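Local coordinates for protein ribokinase, putative (Burkholderia thailandensis, PDB 3B1N) that probably phosphorylates nucleosides as a pfkB-family kinase, and is seen here with ADP and the nucleoside analogue mizoribine bound, at residues 145-148 against 149-153; 76-79 against 80-84; 53-56 against 57-61. All coordinates share one frame; numbering follows the deposited sequence.

Along the chain, interaction 3 (53-61, helix 49-59) comes first, then interaction 2 (76-84, helix 76-85), then interaction 1 (145-153, helix 146-158). Each is a local contact of residues about one turn apart in the ribokinase-like fold, interaction 3 running on into the end of its helix. Strand 64-71 of the nine-stranded sheet meets side chains of both interactions 2 and 3, whose centres are about 15 Å apart; they touch where R81 NH2 lies 3.5 Å from Y55 CE1. Interaction 1 stands apart, its centre about 25 Å and 23 Å from those of interactions 2 and 3, beside strands 138-141 and 163-165. Each helix brings a side chain within about 7 Å of the bound mizoribine, so all three lie around the nucleoside site, with C49 and N52 of helix 49-59 lining it.

Interaction 1 of 3, residues 145-148 against 149-153; sequences GFQG and MVQHT
F146 and V150, one helical turn apart, meet obliquely, the valine presenting a single methyl to one face of the phenyl ring. V150 CG2 lies 3.9 Å from the centroid of the F146 ring and 25° off its normal, a CH-pi contact displaced toward the CZ-CE1 side; CZ of F146 is the nearest ring atom, 3.5 Å from that methyl. The valine torsion explains the choice of branch: CG1 is anti to the backbone N (chi1 173°), and CG2, beside that nitrogen, is turned back toward F146. The same ring also meets F174 edge-to-face. G145 is the N-cap residue of helix 146-158, and its carbonyl O takes the amide N of M149 at 2.9 Å, the first rung of the ladder that the V150 N to F146 O bond continues. This helix is the crossover of a beta-alpha-beta unit between strands 138-141 and 163-165, and its start lies near the nucleoside pocket: the M149 side chain comes within about 6 Å of the bound mizoribine. On a different side of the helix, the H152 ring sets one face over the carbonyl O of G148, with CG 3.0 Å from that O, while the H152 amide N bonds the same oxygen at 2.8 Å. T153 OG1 donates to V150 O at 2.7 Å, and Q151 NE2, in the conformer described, bonds the carbonyl O of H126 in a nearby loop.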
loop_
_atom_site.group_PDB
_atom_site.type_symbol
_atom_site.label_atom_id
_atom_site.label_comp_id
_atom_site.label_asym_id
_atom_site.label_seq_id
_atom_site.Cartn_x
_atom_site.Cartn_y
_atom_site.Cartn_z
ATOM N N GLY B 145 -17.816 8.976 -1.666
ATOM C CA GLY B 145 -18.803 8.039 -1.122
ATOM C C GLY B 145 -19.767 7.588 -2.196
ATOM O O GLY B 145 -20.176 8.371 -3.070
ATOM N N PHE B 146 -20.082 6.295 -2.199
ATOM C CA PHE B 146 -20.825 5.727 -3.309
ATOM C C PHE B 146 -22.182 6.389 -3.492
ATOM O O PHE B 146 -22.559 6.795 -4.598
ATOM C CB PHE B 146 -21.007 4.202 -3.130
ATOM C CG PHE B 146 -21.838 3.568 -4.238
ATOM C CD1 PHE B 146 -21.388 3.555 -5.567
ATOM C CD2 PHE B 146 -23.082 3.015 -3.952
ATOM C CE1 PHE B 146 -22.145 2.969 -6.610
ATOM C CE2 PHE B 146 -23.873 2.447 -4.997
ATOM C CZ PHE B 146 -23.403 2.434 -6.323
ATOM N N GLN B 147 -22.921 6.553 -2.398
ATOM C CA GLN B 147 -24.228 7.176 -2.517
ATOM C C GLN B 147 -24.094 8.602 -3.093
ATOM O O GLN B 147 -24.908 9.029 -3.931
ATOM C CB GLN B 147 -24.971 7.147 -1.162
ATOM C CG GLN B 147 -26.340 7.780 -1.160
ATOM C CD GLN B 147 -27.045 7.705 0.191
ATOM O OE1 GLN B 147 -26.550 7.092 1.135
ATOM N NE2 GLN B 147 -28.203 8.351 0.283
ATOM N N GLY B 148 -23.069 9.344 -2.644
ATOM C CA GLY B 148 -22.801 10.657 -3.189
ATOM C C GLY B 148 -22.529 10.616 -4.676
ATOM O O GLY B 148 -23.076 11.431 -5.394
ATOM N N MET B 149 -21.705 9.668 -5.141
ATOM C CA MET B 149 -21.348 9.623 -6.556
ATOM C C MET B 149 -22.608 9.442 -7.392
ATOM O O MET B 149 -22.816 10.124 -8.377
ATOM C CB MET B 149 -20.386 8.476 -6.839
ATOM C CG MET B 149 -19.051 8.649 -6.172
ATOM S SD MET B 149 -17.910 7.339 -6.645
ATOM C CE MET B 149 -17.590 7.566 -8.337
ATOM N N VAL B 150 -23.433 8.484 -6.997
ATOM C CA VAL B 150 -24.629 8.175 -7.765
ATOM C C VAL B 150 -25.636 9.333 -7.736
ATOM O O VAL B 150 -26.150 9.746 -8.778
ATOM C CB VAL B 150 -25.293 6.872 -7.201
ATOM C CG1 VAL B 150 -26.640 6.642 -7.888
ATOM C CG2 VAL B 150 -24.385 5.659 -7.426
ATOM N N GLN B 151 -25.852 9.899 -6.545
ATOM C CA GLN B 151 -26.731 11.036 -6.339
ATOM C C GLN B 151 -26.304 12.240 -7.174
ATOM O O GLN B 151 -27.098 12.917 -7.776
ATOM C CB GLN B 151 -26.675 11.432 -4.863
ATOM C CG GLN B 151 -27.692 12.428 -4.428
ATOM C CD GLN B 151 -27.465 12.808 -2.982
ATOM O OE1 GLN B 151 -27.984 12.156 -2.063
ATOM N NE2 GLN B 151 -26.610 13.793 -2.765
ATOM N N HIS B 152 -25.005 12.528 -7.156
ATOM C CA HIS B 152 -24.532 13.701 -7.904
ATOM C C HIS B 152 -24.787 13.538 -9.396
ATOM O O HIS B 152 -25.151 14.508 -10.086
ATOM C CB HIS B 152 -23.029 13.952 -7.666
ATOM C CG HIS B 152 -22.682 14.316 -6.265
ATOM N ND1 HIS B 152 -23.554 14.938 -5.389
ATOM C CD2 HIS B 152 -21.507 14.186 -5.602
ATOM C CE1 HIS B 152 -22.940 15.119 -4.227
ATOM N NE2 HIS B 152 -21.695 14.669 -4.338
ATOM N N THR B 153 -24.569 12.326 -9.902
ATOM C CA THR B 153 -24.811 12.075 -11.317
ATOM C C THR B 153 -26.271 12.259 -11.692
ATOM O O THR B 153 -26.557 12.880 -12.724
ATOM C CB THR B 153 -24.280 10.741 -11.820
ATOM O OG1 THR B 153 -24.994 9.660 -11.242
ATOM C CG2 THR B 153 -22.831 10.627 -11.440
#

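Interaction 2 of 3, residues 76-79 against 80-84; sequences QPYL and DRMDA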
loop_
_atom_site.group_PDB
_atom_site.type_symbol
_atom_site.label_atom_id
_atom_site.label_comp_id
_atom_site.label_asym_id
_atom_site.label_seq_id
_atom_site.Cartn_x
_atom_site.Cartn_y
_atom_site.Cartn_z
ATOM N N GLN B 76 -9.278 21.702 9.751
ATOM C CA GLN B 76 -8.825 23.114 9.693
ATOM C C GLN B 76 -7.658 23.399 8.748
ATOM O O GLN B 76 -7.739 24.408 8.010
ATOM C CB GLN B 76 -8.509 23.658 11.107
ATOM C CG GLN B 76 -8.579 25.230 11.175
ATOM C CD GLN B 76 -9.981 25.756 10.883
ATOM O OE1 GLN B 76 -10.943 25.372 11.580
ATOM N NE2 GLN B 76 -10.121 26.643 9.896
ATOM N N PRO B 77 -6.638 22.537 8.706
ATOM C CA PRO B 77 -5.554 22.851 7.754
ATOM C C PRO B 77 -6.037 22.925 6.317
ATOM O O PRO B 77 -5.538 23.756 5.527
ATOM C CB PRO B 77 -4.551 21.706 7.962
ATOM C CG PRO B 77 -4.751 21.393 9.452
ATOM C CD PRO B 77 -6.250 21.451 9.635
ATOM N N TYR B 78 -6.969 22.069 5.936
ATOM C CA TYR B 78 -7.506 22.101 4.574
ATOM C C TYR B 78 -8.369 23.327 4.348
ATOM O O TYR B 78 -8.259 23.928 3.273
ATOM C CB TYR B 78 -8.290 20.799 4.257
ATOM C CG TYR B 78 -7.989 20.224 2.879
ATOM C CD1 TYR B 78 -7.774 18.844 2.696
ATOM C CD2 TYR B 78 -8.049 21.027 1.740
ATOM C CE1 TYR B 78 -7.528 18.307 1.444
ATOM C CE2 TYR B 78 -7.802 20.500 0.483
ATOM C CZ TYR B 78 -7.543 19.129 0.340
ATOM O OH TYR B 78 -7.319 18.632 -0.916
ATOM N N LEU B 79 -9.206 23.698 5.338
ATOM C CA LEU B 79 -10.027 24.907 5.203
ATOM C C LEU B 79 -9.104 26.094 5.045
ATOM O O LEU B 79 -9.377 26.954 4.151
ATOM C CB LEU B 79 -10.948 25.120 6.398
ATOM C CG LEU B 79 -11.911 23.942 6.608
ATOM C CD1 LEU B 79 -12.712 24.227 7.848
ATOM C CD2 LEU B 79 -12.848 23.704 5.398
ATOM N N ASP B 80 -8.032 26.139 5.853
ATOM C CA ASP B 80 -7.125 27.329 5.798
ATOM C C ASP B 80 -6.401 27.368 4.463
ATOM O O ASP B 80 -6.200 28.437 3.895
ATOM C CB ASP B 80 -6.151 27.241 6.967
ATOM C CG ASP B 80 -6.825 27.492 8.301
ATOM O OD1 ASP B 80 -8.011 27.877 8.347
ATOM O OD2 ASP B 80 -6.099 27.329 9.293
ATOM N N ARG B 81 -6.050 26.208 3.935
ATOM C CA ARG B 81 -5.391 26.147 2.639
ATOM C C ARG B 81 -6.326 26.642 1.526
ATOM O O ARG B 81 -5.902 27.372 0.626
ATOM C CB ARG B 81 -4.974 24.714 2.363
ATOM C CG ARG B 81 -4.511 24.472 0.936
ATOM C CD ARG B 81 -4.160 23.016 0.780
ATOM N NE ARG B 81 -3.694 22.695 -0.590
ATOM C CZ ARG B 81 -2.472 22.974 -1.009
ATOM N NH1 ARG B 81 -1.651 23.601 -0.187
ATOM N NH2 ARG B 81 -2.071 22.652 -2.236
ATOM N N MET B 82 -7.609 26.282 1.593
ATOM C CA MET B 82 -8.546 26.703 0.576
ATOM C C MET B 82 -8.630 28.212 0.608
ATOM O O MET B 82 -8.600 28.849 -0.457
ATOM C CB MET B 82 -9.902 26.086 0.856
ATOM C CG MET B 82 -9.882 24.633 0.481
ATOM S SD MET B 82 -11.468 23.869 0.836
ATOM C CE MET B 82 -12.521 24.721 -0.310
ATOM N N ASP B 83 -8.672 28.790 1.805
ATOM C CA ASP B 83 -8.726 30.247 1.947
ATOM C C ASP B 83 -7.482 30.902 1.335
ATOM O O ASP B 83 -7.640 31.899 0.600
ATOM C CB ASP B 83 -8.825 30.671 3.410
ATOM C CG ASP B 83 -10.164 30.370 4.040
ATOM O OD1 ASP B 83 -10.233 30.502 5.286
ATOM O OD2 ASP B 83 -11.158 30.039 3.337
ATOM N N ALA B 84 -6.299 30.354 1.614
ATOM C CA ALA B 84 -5.020 30.887 1.101
ATOM C C ALA B 84 -4.985 30.842 -0.417
ATOM O O ALA B 84 -4.419 31.740 -1.071
ATOM C CB ALA B 84 -3.856 30.089 1.676
#
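Q76 folds its side chain along the helix to reach D80 one turn later. Its chain is bent at chi2 (63°), which swings the amide round so that NE2 donates to D80 OD1 at 2.9 Å with an N-H...O angle of 166°. The acceptor lies in the amide plane of Q76, yet the carboxylate is met from above its own plane. D80 is gripped twice by the same residue, since its amide N also bonds Q76 O at 2.8 Å.

On another side of the helix, Y78 meets M82 at the ring edge, with CD2 of Y78 4.2 Å from CG of M82. The tyrosine chi1 of -136° is far from any staggered position, a setting probably held by the bonds of Y78 OH to G47 O and Q290 NE2. The methionine bends at chi3 and its end leads away from the tyrosine, toward strands 64-71 and 88-95. R81 runs extended from CG to NE, bringing its CD within 4.4 Å of CE2 of Y78 at an oblique approach, and its NH2 bonds Q290 OE1. D83 OD2 forms a salt bridge with R89.

Helix 76-85 thus pairs a polar exposed side with an apolar one, as expected of the crossover helix in a beta-alpha-beta unit, here between strands 64-71 and 88-95, with Y78 reaching the wall of the nucleoside pocket.

Interaction 3 of 3, residues 53-56 against 57-61; sequences IAYA and LNLLG
Y55 lays one face of its ring against the isobutyl end of L59, one turn further along helix 49-59. The nearest approach is CE2 of Y55 to CD1 of L59 at 3.6 Å, while CD2 of L59 lies near the hydroxyl end, 4.0 Å from Y55 OH. The side chains cross obliquely, and both methyls of L59 touch the tyrosine. In Y55 the CG is anti to the backbone N (chi1 178°), and in L59 it lies instead beside the backbone N; these two different settings let the leucine end come over the ring. The phenol oxygen has its own partner, the carbonyl O of Y292, which tethers the hydroxyl end.

The carbonyl O of Y55 carries two bonds: it accepts the amide N of L59 at 2.9 Å and a water at 3.1 Å. That water also accepts from N58 ND2 at 2.8 Å, so it bridges the helix backbone to the asparagine amide, and the same ND2 bonds L85 O at the end of helix 76-85. The last turn closes with L60 N to A56 O at 3.2 Å, a bond bent to 140°, and with G61 N to N58 O at 3.0 Å. G61 takes a positive phi of 86°, and the helix ends in a Schellman motif.

Two helices and a strand surround this turn. I53 rests on D253 and L260 of helix 251-264, D253 being a residue of the mizoribine pocket, and L57 and L60 meet Y261 of the same helix. A56, L59 and L60 lie on M279 of helix 269-284, whereas A54 and L57 face strand 64-71 at A64.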
loop_
_atom_site.group_PDB
_atom_site.type_symbol
_atom_site.label_atom_id
_atom_site.label_comp_id
_atom_site.label_asym_id
_atom_site.label_seq_id
_atom_site.Cartn_x
_atom_site.Cartn_y
_atom_site.Cartn_z
ATOM N N ILE B 53 -8.438 18.133 -8.252
ATOM C CA ILE B 53 -8.943 18.644 -9.524
ATOM C C ILE B 53 -9.180 20.131 -9.380
ATOM O O ILE B 53 -8.841 20.883 -10.300
ATOM C CB ILE B 53 -10.236 17.888 -9.942
ATOM C CG1 ILE B 53 -9.920 16.433 -10.305
ATOM C CG2 ILE B 53 -10.936 18.636 -11.133
ATOM C CD1 ILE B 53 -11.168 15.558 -10.338
ATOM N N ALA B 54 -9.771 20.544 -8.251
ATOM C CA ALA B 54 -9.978 21.984 -8.043
ATOM C C ALA B 54 -8.661 22.719 -7.989
ATOM O O ALA B 54 -8.569 23.857 -8.462
ATOM C CB ALA B 54 -10.779 22.236 -6.782
ATOM N N TYR B 55 -7.624 22.130 -7.379
ATOM C CA TYR B 55 -6.324 22.818 -7.276
ATOM C C TYR B 55 -5.801 23.102 -8.704
ATOM O O TYR B 55 -5.301 24.208 -8.961
ATOM C CB TYR B 55 -5.349 21.939 -6.471
ATOM C CG TYR B 55 -3.969 22.540 -6.346
ATOM C CD1 TYR B 55 -3.720 23.551 -5.423
ATOM C CD2 TYR B 55 -2.953 22.104 -7.166
ATOM C CE1 TYR B 55 -2.462 24.149 -5.339
ATOM C CE2 TYR B 55 -1.669 22.681 -7.061
ATOM C CZ TYR B 55 -1.456 23.683 -6.171
ATOM O OH TYR B 55 -0.209 24.293 -6.042
ATOM N N ALA B 56 -5.890 22.115 -9.585
ATOM C CA ALA B 56 -5.457 22.276 -10.974
ATOM C C ALA B 56 -6.263 23.352 -11.700
ATOM O O ALA B 56 -5.671 24.226 -12.345
ATOM C CB ALA B 56 -5.519 20.963 -11.722
ATOM N N LEU B 57 -7.574 23.334 -11.515
ATOM C CA LEU B 57 -8.425 24.321 -12.201
ATOM C C LEU B 57 -8.072 25.712 -11.665
ATOM O O LEU B 57 -7.993 26.685 -12.454
ATOM C CB LEU B 57 -9.881 23.923 -12.048
ATOM C CG LEU B 57 -10.840 24.870 -12.766
ATOM C CD1 LEU B 57 -10.461 24.895 -14.257
ATOM C CD2 LEU B 57 -12.222 24.258 -12.594
ATOM N N ASN B 58 -7.808 25.831 -10.361
ATOM C CA ASN B 58 -7.438 27.094 -9.719
ATOM C C ASN B 58 -6.095 27.619 -10.205
ATOM O O ASN B 58 -5.911 28.855 -10.426
ATOM C CB ASN B 58 -7.467 26.910 -8.189
ATOM C CG ASN B 58 -7.410 28.214 -7.443
ATOM O OD1 ASN B 58 -8.295 29.071 -7.624
ATOM N ND2 ASN B 58 -6.383 28.390 -6.634
ATOM N N LEU B 59 -5.120 26.731 -10.412
ATOM C CA LEU B 59 -3.829 27.166 -10.978
ATOM C C LEU B 59 -4.036 27.794 -12.349
ATOM O O LEU B 59 -3.269 28.693 -12.733
ATOM C CB LEU B 59 -2.904 25.960 -11.186
ATOM C CG LEU B 59 -2.233 25.369 -9.958
ATOM C CD1 LEU B 59 -1.491 24.102 -10.408
ATOM C CD2 LEU B 59 -1.269 26.359 -9.277
ATOM N N LEU B 60 -5.017 27.315 -13.086
ATOM C CA LEU B 60 -5.247 27.810 -14.474
ATOM C C LEU B 60 -6.055 29.130 -14.459
ATOM O O LEU B 60 -6.242 29.758 -15.515
ATOM C CB LEU B 60 -5.923 26.765 -15.321
ATOM C CG LEU B 60 -5.013 25.557 -15.667
ATOM C CD1 LEU B 60 -5.804 24.356 -16.106
ATOM C CD2 LEU B 60 -4.008 26.045 -16.791
ATOM N N GLY B 61 -6.479 29.547 -13.273
ATOM C CA GLY B 61 -7.312 30.767 -13.145
ATOM C C GLY B 61 -8.800 30.505 -13.327
ATOM O O GLY B 61 -9.576 31.458 -13.545
HETATM O O HOH W 1 -4.394 26.399 -6.943
#